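Oligopeptide ABC transporter, periplasmic oligopeptide-binding protein, putative (Thermotoga maritima MSB8, PDB 5IPW) probably binds oligopeptides in the periplasm and hands them to an ABC transporter for import. Local coordinates at residues L180-Y184 with G185-G189; P410-A413 with N414-D418. All blocks are in the same frame, centred on the assembly; numbering follows the deposited sequence.

Contact 1 (L180-Y184 with G185-G189)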
ATOM      1  N   LEU A 180      -7.878   5.515  -7.864  1.00 58.80           N
ATOM      2  CA  LEU A 180      -6.985   4.791  -6.957  1.00 59.31           C
ATOM      3  C   LEU A 180      -5.600   5.425  -6.835  1.00 56.65           C
ATOM      4  O   LEU A 180      -4.823   5.052  -5.963  1.00 56.89           O
ATOM      5  CB  LEU A 180      -6.852   3.331  -7.390  1.00 60.57           C
ATOM      6  CG  LEU A 180      -8.000   2.412  -6.969  1.00 62.89           C
ATOM      7  CD1 LEU A 180      -9.377   2.949  -7.342  1.00 63.03           C
ATOM      8  CD2 LEU A 180      -7.768   1.049  -7.592  1.00 63.84           C
ATOM      9  N   LYS A 181      -5.292   6.370  -7.712  1.00 56.11           N
ATOM     10  CA  LYS A 181      -4.022   7.079  -7.671  1.00 56.50           C
ATOM     11  C   LYS A 181      -4.075   8.220  -6.671  1.00 52.64           C
ATOM     12  O   LYS A 181      -3.083   8.516  -6.009  1.00 53.19           O
ATOM     13  CB  LYS A 181      -3.689   7.644  -9.051  1.00 59.85           C
ATOM     14  CG  LYS A 181      -3.596   6.598 -10.148  1.00 63.28           C
ATOM     15  CD  LYS A 181      -2.172   6.103 -10.333  1.00 66.61           C
ATOM     16  CE  LYS A 181      -2.127   4.860 -11.204  1.00 69.19           C
ATOM     17  NZ  LYS A 181      -2.634   3.665 -10.474  1.00 72.22           N
ATOM     18  N   VAL A 182      -5.241   8.844  -6.556  1.00 48.56           N
ATOM     19  CA  VAL A 182      -5.397  10.070  -5.771  1.00 47.41           C
ATOM     20  C   VAL A 182      -5.084   9.927  -4.275  1.00 44.92           C
ATOM     21  O   VAL A 182      -4.435  10.804  -3.710  1.00 45.05           O
ATOM     22  CB  VAL A 182      -6.802  10.676  -5.970  1.00 48.59           C
ATOM     23  CG1 VAL A 182      -7.024  11.869  -5.055  1.00 49.67           C
ATOM     24  CG2 VAL A 182      -6.979  11.104  -7.418  1.00 50.35           C
ATOM     25  N   PRO A 183      -5.543   8.839  -3.629  1.00 43.50           N
ATOM     26  CA  PRO A 183      -5.206   8.608  -2.222  1.00 45.19           C
ATOM     27  C   PRO A 183      -3.748   8.234  -1.992  1.00 46.29           C
ATOM     28  O   PRO A 183      -3.278   8.310  -0.859  1.00 45.69           O
ATOM     29  CB  PRO A 183      -6.080   7.414  -1.824  1.00 44.78           C
ATOM     30  CG  PRO A 183      -7.000   7.182  -2.958  1.00 45.06           C
ATOM     31  CD  PRO A 183      -6.348   7.741  -4.170  1.00 43.94           C
ATOM     32  N   TYR A 184      -3.061   7.801  -3.049  1.00 46.22           N
ATOM     33  CA  TYR A 184      -1.667   7.398  -2.956  1.00 46.98           C
ATOM     34  C   TYR A 184      -0.731   8.583  -3.186  1.00 47.90           C
ATOM     35  O   TYR A 184       0.233   8.770  -2.440  1.00 51.01           O
ATOM     36  CB  TYR A 184      -1.350   6.281  -3.969  1.00 46.45           C
ATOM     37  CG  TYR A 184       0.083   5.800  -3.868  1.00 47.25           C
ATOM     38  CD1 TYR A 184       0.449   4.864  -2.914  1.00 48.25           C
ATOM     39  CD2 TYR A 184       1.080   6.311  -4.700  1.00 48.14           C
ATOM     40  CE1 TYR A 184       1.762   4.432  -2.792  1.00 48.23           C
ATOM     41  CE2 TYR A 184       2.400   5.888  -4.586  1.00 48.43           C
ATOM     42  CZ  TYR A 184       2.737   4.945  -3.624  1.00 48.52           C
ATOM     43  OH  TYR A 184       4.039   4.507  -3.478  1.00 46.28           O
ATOM     44  N   GLY A 185      -1.016   9.372  -4.221  1.00 47.68           N
ATOM     45  CA  GLY A 185      -0.078  10.373  -4.727  1.00 46.51           C
ATOM     46  C   GLY A 185      -0.258  11.777  -4.191  1.00 48.24           C
ATOM     47  O   GLY A 185      -1.080  12.025  -3.302  1.00 46.78           O
ATOM     48  N   GLY A 186       0.511  12.702  -4.766  1.00 51.81           N
ATOM     49  CA  GLY A 186       0.625  14.079  -4.261  1.00 54.06           C
ATOM     50  C   GLY A 186      -0.167  15.113  -5.049  1.00 53.50           C
ATOM     51  O   GLY A 186       0.346  16.209  -5.350  1.00 50.56           O
ATOM     52  N   PHE A 187      -1.429  14.786  -5.333  1.00 48.18           N
ATOM     53  CA  PHE A 187      -2.267  15.612  -6.200  1.00 47.35           C
ATOM     54  C   PHE A 187      -2.733  16.923  -5.564  1.00 46.80           C
ATOM     55  O   PHE A 187      -3.396  17.731  -6.221  1.00 47.24           O
ATOM     56  CB  PHE A 187      -3.446  14.789  -6.732  1.00 46.76           C
ATOM     57  CG  PHE A 187      -3.007  13.656  -7.605  1.00 47.44           C
ATOM     58  CD1 PHE A 187      -2.722  13.871  -8.946  1.00 49.05           C
ATOM     59  CD2 PHE A 187      -2.800  12.393  -7.079  1.00 48.63           C
ATOM     60  CE1 PHE A 187      -2.270  12.839  -9.753  1.00 49.24           C
ATOM     61  CE2 PHE A 187      -2.354  11.354  -7.880  1.00 48.91           C
ATOM     62  CZ  PHE A 187      -2.087  11.575  -9.220  1.00 47.96           C
ATOM     63  N   THR A 188      -2.354  17.151  -4.308  1.00 43.35           N
ATOM     64  CA  THR A 188      -2.644  18.411  -3.645  1.00 42.75           C
ATOM     65  C   THR A 188      -1.788  19.546  -4.185  1.00 41.78           C
ATOM     66  O   THR A 188      -2.086  20.712  -3.952  1.00 41.11           O
ATOM     67  CB  THR A 188      -2.441  18.298  -2.130  1.00 42.12           C
ATOM     68  OG1 THR A 188      -1.123  17.815  -1.862  1.00 41.84           O
ATOM     69  CG2 THR A 188      -3.471  17.336  -1.536  1.00 42.95           C
ATOM     70  N   GLY A 189      -0.714  19.206  -4.890  1.00 43.39           N
ATOM     71  CA  GLY A 189       0.083  20.200  -5.610  1.00 41.94           C
ATOM     72  C   GLY A 189       1.230  20.751  -4.787  1.00 40.31           C
ATOM     73  O   GLY A 189       1.691  20.109  -3.851  1.00 38.50           O
TER

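Contact 2 (P410-A413 with N414-D418)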
ATOM      1  N   PRO A 410      -5.359 -34.827   4.781  1.00 73.28           N
ATOM      2  CA  PRO A 410      -4.588 -35.813   3.993  1.00 77.13           C
ATOM      3  C   PRO A 410      -5.431 -36.907   3.315  1.00 78.60           C
ATOM      4  O   PRO A 410      -5.336 -37.088   2.099  1.00 81.92           O
ATOM      5  CB  PRO A 410      -3.636 -36.428   5.031  1.00 74.65           C
ATOM      6  CG  PRO A 410      -3.436 -35.349   6.034  1.00 73.91           C
ATOM      7  CD  PRO A 410      -4.724 -34.570   6.091  1.00 73.43           C
ATOM      8  N   ASP A 411      -6.255 -37.606   4.094  1.00 80.16           N
ATOM      9  CA  ASP A 411      -7.131 -38.676   3.580  1.00 78.46           C
ATOM     10  C   ASP A 411      -7.974 -38.200   2.384  1.00 76.63           C
ATOM     11  O   ASP A 411      -8.241 -38.962   1.459  1.00 73.87           O
ATOM     12  CB  ASP A 411      -8.065 -39.208   4.688  1.00 78.09           C
ATOM     13  CG  ASP A 411      -7.315 -39.647   5.956  1.00 78.59           C
ATOM     14  OD1 ASP A 411      -6.066 -39.698   5.949  1.00 78.64           O
ATOM     15  OD2 ASP A 411      -7.984 -39.936   6.971  1.00 78.03           O
ATOM     16  N   ARG A 412      -8.392 -36.940   2.419  1.00 78.80           N
ATOM     17  CA  ARG A 412      -9.181 -36.350   1.341  1.00 83.33           C
ATOM     18  C   ARG A 412      -8.344 -36.101   0.087  1.00 83.81           C
ATOM     19  O   ARG A 412      -8.831 -36.267  -1.034  1.00 83.94           O
ATOM     20  CB  ARG A 412      -9.812 -35.048   1.836  1.00 85.71           C
ATOM     21  CG  ARG A 412     -10.291 -34.069   0.781  1.00 87.43           C
ATOM     22  CD  ARG A 412     -11.532 -34.522   0.039  1.00 86.58           C
ATOM     23  NE  ARG A 412     -12.264 -33.359  -0.468  1.00 88.74           N
ATOM     24  CZ  ARG A 412     -13.079 -33.357  -1.520  1.00 89.63           C
ATOM     25  NH1 ARG A 412     -13.293 -34.464  -2.229  1.00 89.53           N
ATOM     26  NH2 ARG A 412     -13.683 -32.226  -1.875  1.00 88.55           N
ATOM     27  N   ALA A 413      -7.099 -35.673   0.278  1.00 82.95           N
ATOM     28  CA  ALA A 413      -6.194 -35.427  -0.843  1.00 82.67           C
ATOM     29  C   ALA A 413      -5.805 -36.749  -1.489  1.00 81.77           C
ATOM     30  O   ALA A 413      -6.041 -36.961  -2.684  1.00 75.80           O
ATOM     31  CB  ALA A 413      -4.956 -34.682  -0.375  1.00 82.20           C
ATOM     32  N   ASN A 414      -5.228 -37.640  -0.683  1.00 79.27           N
ATOM     33  CA  ASN A 414      -4.894 -38.993  -1.129  1.00 76.87           C
ATOM     34  C   ASN A 414      -5.978 -39.576  -2.007  1.00 76.04           C
ATOM     35  O   ASN A 414      -5.696 -40.147  -3.056  1.00 79.35           O
ATOM     36  CB  ASN A 414      -4.641 -39.915   0.064  1.00 72.14           C
ATOM     37  CG  ASN A 414      -3.171 -40.056   0.371  1.00 73.03           C
ATOM     38  OD1 ASN A 414      -2.364 -40.194  -0.540  1.00 74.33           O
ATOM     39  ND2 ASN A 414      -2.810 -40.023   1.648  1.00 74.39           N
ATOM     40  N   LYS A 415      -7.220 -39.401  -1.578  1.00 77.83           N
ATOM     41  CA  LYS A 415      -8.368 -39.842  -2.352  1.00 81.74           C
ATOM     42  C   LYS A 415      -8.443 -39.108  -3.687  1.00 77.68           C
ATOM     43  O   LYS A 415      -8.616 -39.732  -4.731  1.00 75.32           O
ATOM     44  CB  LYS A 415      -9.667 -39.647  -1.546  1.00 84.58           C
ATOM     45  CG  LYS A 415     -10.889 -40.329  -2.146  1.00 88.33           C
ATOM     46  CD  LYS A 415     -10.765 -41.852  -2.130  1.00 90.96           C
ATOM     47  CE  LYS A 415     -11.147 -42.468  -3.469  1.00 93.75           C
ATOM     48  NZ  LYS A 415     -10.580 -43.835  -3.642  1.00 95.79           N
ATOM     49  N   LEU A 416      -8.303 -37.785  -3.651  1.00 82.33           N
ATOM     50  CA  LEU A 416      -8.369 -36.963  -4.875  1.00 86.76           C
ATOM     51  C   LEU A 416      -7.335 -37.349  -5.941  1.00 86.45           C
ATOM     52  O   LEU A 416      -7.596 -37.220  -7.142  1.00 84.27           O
ATOM     53  CB  LEU A 416      -8.275 -35.461  -4.552  1.00 86.69           C
ATOM     54  CG  LEU A 416      -9.617 -34.721  -4.472  1.00 85.67           C
ATOM     55  CD1 LEU A 416      -9.425 -33.347  -3.852  1.00 86.19           C
ATOM     56  CD2 LEU A 416     -10.276 -34.601  -5.843  1.00 82.76           C
ATOM     57  N   LEU A 417      -6.176 -37.829  -5.502  1.00 84.92           N
ATOM     58  CA  LEU A 417      -5.162 -38.331  -6.421  1.00 83.72           C
ATOM     59  C   LEU A 417      -5.615 -39.664  -7.019  1.00 85.49           C
ATOM     60  O   LEU A 417      -5.500 -39.880  -8.234  1.00 81.15           O
ATOM     61  CB  LEU A 417      -3.821 -38.487  -5.701  1.00 82.23           C
ATOM     62  CG  LEU A 417      -3.193 -37.220  -5.107  1.00 80.65           C
ATOM     63  CD1 LEU A 417      -1.908 -37.556  -4.352  1.00 77.78           C
ATOM     64  CD2 LEU A 417      -2.941 -36.167  -6.181  1.00 78.84           C
ATOM     65  N   ASP A 418      -6.155 -40.541  -6.171  1.00 83.63           N
ATOM     66  CA  ASP A 418      -6.719 -41.812  -6.634  1.00 80.98           C
ATOM     67  C   ASP A 418      -7.773 -41.568  -7.713  1.00 81.37           C
ATOM     68  O   ASP A 418      -7.834 -42.306  -8.694  1.00 84.40           O
ATOM     69  CB  ASP A 418      -7.324 -42.615  -5.477  1.00 78.06           C
ATOM     70  CG  ASP A 418      -6.310 -42.938  -4.385  1.00 78.59           C
ATOM     71  OD1 ASP A 418      -5.090 -42.932  -4.665  1.00 81.97           O
ATOM     72  OD2 ASP A 418      -6.734 -43.196  -3.238  1.00 75.46           O
TER

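Contact 1 (L180-Y184 with G185-G189)
An alpha-turn, closed by an i to i+4 bond from G185 to K181, lies in the loop that leads from strand 166-171 to helix 192-195; its backbone angles are helical, but no regular helix follows. The evidence is one carbonyl: K181 O receives G185 N at 2.9 Å, with an N-H...O angle of 152°, and also the amide of Y184 within the same turn, so two donors grip this oxygen. The edge of the F187 ring approaches the same carbonyl, CE2 standing 3.5 Å from K181 O. Further round, CD2 of F187 lies 3.7 Å from V182 CA, while its distance of 4.4 Å to V182 CG2 makes the side-chain contact a loose apolar one. With CG anti to its own carbonyl carbon (chi1 -64°), the phenyl group, carried within the type I turn G186-G189, reaches back against K181 and V182. Y184 ends in a hydroxyl bonded to D616, and the carbonyls of Y184 and G185 both receive the amine of K83. F178 and W135 meet the F187 ring edge-to-face, while P183 packs on W87 of strand 85-87 and L94 of strand 94-105, placing the loop against the five-stranded antiparallel sheet to which both strands belong.

Contact 2 (P410-A413 with N414-D418)
The flat guanidinium of R412 has L416 over one face, with CD1 4.2 Å above its plane and displaced toward the rim; NH1 of R412 is 4.3 Å from L416 CG. This contact, one helical turn along, is apolar, without a hydrogen bond or salt bridge between the two side chains. The arginine reaches it by swinging CG roughly opposite its backbone N (chi1 161°) and bending at chi2 (71°), which turns an otherwise outward chain back along the helix. On its other flank the R412 side chain touches L367 of helix 359-367, so its aliphatic part is shared between two helices.

Along the backbone, i to i+4 bonds run without a break. N414 N binds P410 O at 2.8 Å, and K415 N follows with D411 O at 3.2 Å. The next two rungs are L416 N to R412 O at 3.1 Å and L417 N to A413 O at 3.0 Å. Four consecutive bonds of this spacing are the geometric evidence for a regular alpha-helix through both segments.

Two polar side chains have partners outside the segments: N414 gives its ND2 to Q463 O, and D418 forms a salt bridge with R431. Within the helix, K415 NZ and D418 OD2 make a long salt bridge of 3.9 Å. L416 and L417 touch helix 359-367, where L417 meets F361 and A364. Buried A413, L416 and L417 alongside exposed D411, R412 and K415 are the signature of an amphipathic alpha-helix, here the opening turns of helix 410-420, with P410 in its first turn.

The two contacts are both local and both partly buried, but they belong to separate regions, their centres 50 Å apart and their nearest atoms about 34 Å apart. The centre of contact 1 is about 13 Å, that of contact 2 about 39 Å, from the centre of the chain. Their chemistry follows: residues 180-189 combine a single backbone bond across the segments with an aromatic ring held among other aromatics, while 410-418 repeat the regular helical bond four times across the segments and leave D411, R412 and K415 exposed. No secondary-structure element is shared; one contact shapes an irregular loop, the other builds one helix.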